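Local structure of uncharacterized protein (4OBM) at residues A[36-39]-A[40-43]; A[203-206]-A[207-210]. The protein is of unknown function but belongs to the LytR_cpsA_psr family and may therefore take part in cell-envelope assembly or its regulation. All blocks are in the same frame, centred on the assembly; numbering follows the deposited sequence.

Interaction 1 of 2, residues A[36-39]-A[40-43]; sequences KTPD and KYMT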
loop_
_atom_site.group_PDB
_atom_site.type_symbol
_atom_site.label_atom_id
_atom_site.label_comp_id
_atom_site.label_asym_id
_atom_site.label_seq_id
_atom_site.Cartn_x
_atom_site.Cartn_y
_atom_site.Cartn_z
ATOM N N LYS A 36 17.173 10.262 0.790
ATOM C CA LYS A 36 16.002 11.125 0.679
ATOM C C LYS A 36 14.795 10.655 1.481
ATOM O O LYS A 36 14.621 9.469 1.756
ATOM C CB LYS A 36 15.588 11.290 -0.795
ATOM C CG LYS A 36 16.508 12.205 -1.566
ATOM C CD LYS A 36 16.632 11.797 -3.011
ATOM C CE LYS A 36 17.749 12.532 -3.715
ATOM N NZ LYS A 36 19.109 12.230 -3.150
ATOM N N THR A 37 13.958 11.632 1.842
ATOM C CA THR A 37 12.697 11.463 2.545
ATOM C C THR A 37 11.701 10.842 1.602
ATOM O O THR A 37 11.628 11.289 0.451
ATOM C CB THR A 37 12.187 12.847 3.007
ATOM O OG1 THR A 37 13.283 13.647 3.447
ATOM C CG2 THR A 37 11.095 12.758 4.062
ATOM N N PRO A 38 10.884 9.858 2.038
ATOM C CA PRO A 38 9.873 9.292 1.125
ATOM C C PRO A 38 8.903 10.347 0.552
ATOM O O PRO A 38 8.532 11.309 1.245
ATOM C CB PRO A 38 9.125 8.285 2.004
ATOM C CG PRO A 38 10.078 7.925 3.055
ATOM C CD PRO A 38 10.844 9.180 3.352
ATOM N N ASP A 39 8.533 10.163 -0.729
ATOM C CA ASP A 39 7.580 11.010 -1.457
ATOM C C ASP A 39 6.201 10.371 -1.546
ATOM O O ASP A 39 5.230 11.076 -1.812
ATOM C CB ASP A 39 8.077 11.302 -2.886
ATOM C CG ASP A 39 8.897 12.561 -3.006
ATOM O OD1 ASP A 39 8.388 13.645 -2.611
ATOM O OD2 ASP A 39 10.045 12.474 -3.504
ATOM N N LYS A 40 6.113 9.037 -1.406
ATOM C CA LYS A 40 4.823 8.332 -1.524
ATOM C C LYS A 40 4.522 7.549 -0.282
ATOM O O LYS A 40 5.435 7.072 0.392
ATOM C CB LYS A 40 4.761 7.453 -2.774
ATOM C CG LYS A 40 4.570 8.320 -4.004
ATOM C CD LYS A 40 4.569 7.549 -5.288
ATOM C CE LYS A 40 4.793 8.475 -6.463
ATOM N NZ LYS A 40 3.731 9.514 -6.595
ATOM N N TYR A 41 3.243 7.525 0.086
ATOM C CA TYR A 41 2.766 6.921 1.334
ATOM C C TYR A 41 1.491 6.166 1.064
ATOM O O TYR A 41 0.603 6.679 0.400
ATOM C CB TYR A 41 2.545 8.007 2.417
ATOM C CG TYR A 41 3.795 8.791 2.754
ATOM C CD1 TYR A 41 4.158 9.915 2.017
ATOM C CD2 TYR A 41 4.648 8.374 3.771
ATOM C CE1 TYR A 41 5.348 10.594 2.268
ATOM C CE2 TYR A 41 5.830 9.063 4.051
ATOM C CZ TYR A 41 6.173 10.176 3.297
ATOM O OH TYR A 41 7.340 10.845 3.545
HETATM N N MSE A 42 1.456 4.894 1.482
HETATM C CA MSE A 42 0.315 4.008 1.269
HETATM C C MSE A 42 0.264 2.968 2.357
HETATM O O MSE A 42 1.281 2.355 2.659
HETATM C CB MSE A 42 0.407 3.328 -0.122
HETATM C CG MSE A 42 -0.794 2.410 -0.458
HETATM SE SE MSE A 42 -0.649 1.537 -2.184
HETATM C CE MSE A 42 -1.072 3.019 -3.232
ATOM N N THR A 43 -0.909 2.793 2.971
ATOM C CA THR A 43 -1.125 1.714 3.934
ATOM C C THR A 43 -1.752 0.534 3.176
ATOM O O THR A 43 -2.381 0.727 2.132
ATOM C CB THR A 43 -1.971 2.138 5.136
ATOM O OG1 THR A 43 -3.218 2.626 4.673
ATOM C CG2 THR A 43 -1.266 3.174 6.049
HETATM O O HOH W 1 4.477 11.813 -4.841
#

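Interaction 2 of 2, residues A[203-206]-A[207-210]; sequences NIEQ and SDYD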
loop_
_atom_site.group_PDB
_atom_site.type_symbol
_atom_site.label_atom_id
_atom_site.label_comp_id
_atom_site.label_asym_id
_atom_site.label_seq_id
_atom_site.Cartn_x
_atom_site.Cartn_y
_atom_site.Cartn_z
ATOM N N ASN A 203 10.837 -2.787 9.530
ATOM C CA ASN A 203 10.877 -3.289 10.901
ATOM C C ASN A 203 10.077 -4.596 10.962
ATOM O O ASN A 203 9.734 -5.073 12.049
ATOM C CB ASN A 203 10.365 -2.249 11.905
ATOM C CG ASN A 203 8.923 -1.872 11.717
ATOM O OD1 ASN A 203 8.362 -1.996 10.627
ATOM N ND2 ASN A 203 8.301 -1.386 12.771
ATOM N N ILE A 204 9.770 -5.164 9.771
ATOM C CA ILE A 204 9.076 -6.447 9.631
ATOM C C ILE A 204 10.107 -7.535 9.929
ATOM O O ILE A 204 11.150 -7.611 9.276
ATOM C CB ILE A 204 8.384 -6.623 8.233
ATOM C CG1 ILE A 204 7.161 -5.698 8.090
ATOM C CG2 ILE A 204 8.000 -8.097 7.946
ATOM C CD1 ILE A 204 6.420 -5.803 6.778
ATOM N N GLU A 205 9.820 -8.365 10.918
ATOM C CA GLU A 205 10.714 -9.465 11.257
ATOM C C GLU A 205 10.133 -10.748 10.700
ATOM O O GLU A 205 8.952 -10.776 10.326
ATOM C CB GLU A 205 10.953 -9.557 12.788
ATOM C CG GLU A 205 11.699 -8.375 13.405
ATOM C CD GLU A 205 12.990 -7.924 12.732
ATOM O OE1 GLU A 205 13.803 -8.786 12.320
ATOM O OE2 GLU A 205 13.187 -6.690 12.626
ATOM N N GLN A 206 10.955 -11.813 10.641
ATOM C CA GLN A 206 10.560 -13.132 10.149
ATOM C C GLN A 206 9.362 -13.694 10.953
ATOM O O GLN A 206 8.477 -14.306 10.369
ATOM C CB GLN A 206 11.764 -14.090 10.208
ATOM C CG GLN A 206 11.527 -15.477 9.620
ATOM C CD GLN A 206 11.282 -15.421 8.141
ATOM O OE1 GLN A 206 12.045 -14.815 7.380
ATOM N NE2 GLN A 206 10.200 -16.046 7.712
ATOM N N SER A 207 9.310 -13.419 12.264
ATOM C CA SER A 207 8.226 -13.865 13.149
ATOM C C SER A 207 6.862 -13.250 12.744
ATOM O O SER A 207 5.842 -13.920 12.879
ATOM C CB SER A 207 8.554 -13.531 14.601
ATOM O OG SER A 207 8.865 -12.157 14.767
ATOM N N ASP A 208 6.867 -11.991 12.222
ATOM C CA ASP A 208 5.678 -11.239 11.760
ATOM C C ASP A 208 5.072 -11.892 10.536
ATOM O O ASP A 208 3.853 -12.085 10.480
ATOM C CB ASP A 208 6.032 -9.775 11.445
ATOM C CG ASP A 208 6.627 -9.029 12.612
ATOM O OD1 ASP A 208 6.061 -9.115 13.714
ATOM O OD2 ASP A 208 7.673 -8.362 12.420
ATOM N N TYR A 209 5.931 -12.241 9.562
ATOM C CA TYR A 209 5.527 -12.948 8.349
ATOM C C TYR A 209 5.017 -14.373 8.680
ATOM O O TYR A 209 3.951 -14.740 8.182
ATOM C CB TYR A 209 6.690 -13.001 7.330
ATOM C CG TYR A 209 6.467 -13.961 6.177
ATOM C CD1 TYR A 209 5.754 -13.570 5.044
ATOM C CD2 TYR A 209 7.022 -15.241 6.190
ATOM C CE1 TYR A 209 5.587 -14.435 3.961
ATOM C CE2 TYR A 209 6.843 -16.118 5.124
ATOM C CZ TYR A 209 6.147 -15.702 4.001
ATOM O OH TYR A 209 5.982 -16.566 2.946
ATOM N N ASP A 210 5.771 -15.159 9.513
ATOM C CA ASP A 210 5.452 -16.542 9.892
ATOM C C ASP A 210 4.111 -16.697 10.630
ATOM O O ASP A 210 3.533 -17.786 10.636
ATOM C CB ASP A 210 6.558 -17.128 10.779
ATOM C CG ASP A 210 7.895 -17.349 10.091
ATOM O OD1 ASP A 210 7.998 -17.061 8.864
ATOM O OD2 ASP A 210 8.837 -17.791 10.769
#

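Interaction 1 of 2, residues A[36-39]-A[40-43]
Tyr41 OH donates back along the chain to the carbonyl oxygen of Pro38, and although Tyr41 OH and Pro38 O are 2.6 Å apart, the bond is weak. With its CG set beside the backbone N (chi1 -60°), the tyrosine's ring runs back alongside the residues that precede the strand. The ring end also meets the proline itself: Pro38 CB comes to 3.7 Å from Tyr41 CZ, and the two side chains cross at about a right angle. Further in, Tyr41 CE1 passes 3.9 Å from Asp39 C, which brings the ring against the intervening backbone as well. Both Pro38 and Tyr41 are buried, and the tyrosine packs further on Ile70 and Cys74 of helix 70-90. On the more open side, a water joins Asp39 and Lys40. It donates to Asp39 O at 3.2 Å and accepts from Lys40 NZ at 3.0 Å. The lysine chain stays extended up to its last torsion, where a bend (chi4 -61°) turns NZ to this water. Asp39 sends its carboxylate elsewhere, into a salt bridge between OD1 and Lys71. Backbone hydrogen bonds tie Asp39 and Lys40 alike to Leu30 of the antiparallel strand 24-30. Two consecutive residues facing one partner make a classic beta bulge, here where the loop enters strand 40-47 of the central mixed sheet.

Interaction 2 of 2, residues A[203-206]-A[207-210]
Asp208 folds its carboxylate back to the start of its own helix and takes the backbone N-H of Glu205, the N-cap residue. The bond is short and nearly straight: Asp208 OD2 lies 2.6 Å from Glu205 N, with an N-H...O angle of 167°, and is met on its anti side. Setting CG beside the backbone N (chi1 -58°) brings the carboxylate within bonding distance of that amide, and Asp208 OD2 also touches Glu205 CB at 3.5 Å. Glu205 O in turn receives two weak bonds, from Asp208 N at 3.1 Å and Tyr209 N at 3.4 Å. An alanine in place of Asp208 would remove the carboxylate and is likely to leave the Glu205 amide without its acceptor, freeing the first turn to fray. The firmly packed flank is that of Tyr209, whose buried ring lies against Leu189 and Ile193 of helix 186-199 and whose OH bonds to Asp190. Gln206 and Asp210 occupy the exposed side. There Gln206 NE2 donates to the syn side of Asp210 OD1 at 2.7 Å, while also passing 3.6 Å from Tyr209 CD2; the amide and carboxylate planes are turned 49° apart. Alongside this side-chain link, Asp210 N reaches Gln206 O at 3.0 Å in an i to i+4 backbone bond. The Asp208 bond supplies one half of a capping box, from N3 to N-cap, and its negative charge at the helix N-terminus would probably interact favourably with the helix dipole.

Interaction 1 comes first along the chain and closes long before interaction 2 opens. Their centres lie about 21 Å apart, and the nearest atoms, about 10 Å apart, leave them without direct contact. The mixed sheet relates them: strand 40-47 of interaction 1 pairs with strand 24-30, which pairs with strand 94-100, and that strand is flanked by the short edge strand 201-202 leading into interaction 2. Strand 94-100 touches both, with Arg99 against residues 36-39 and Lys96 against residues 203-206. One contact thus marks the entry into an inner strand, the other the exit from an edge strand into helix 206-210, two chain transitions bordering one sheet.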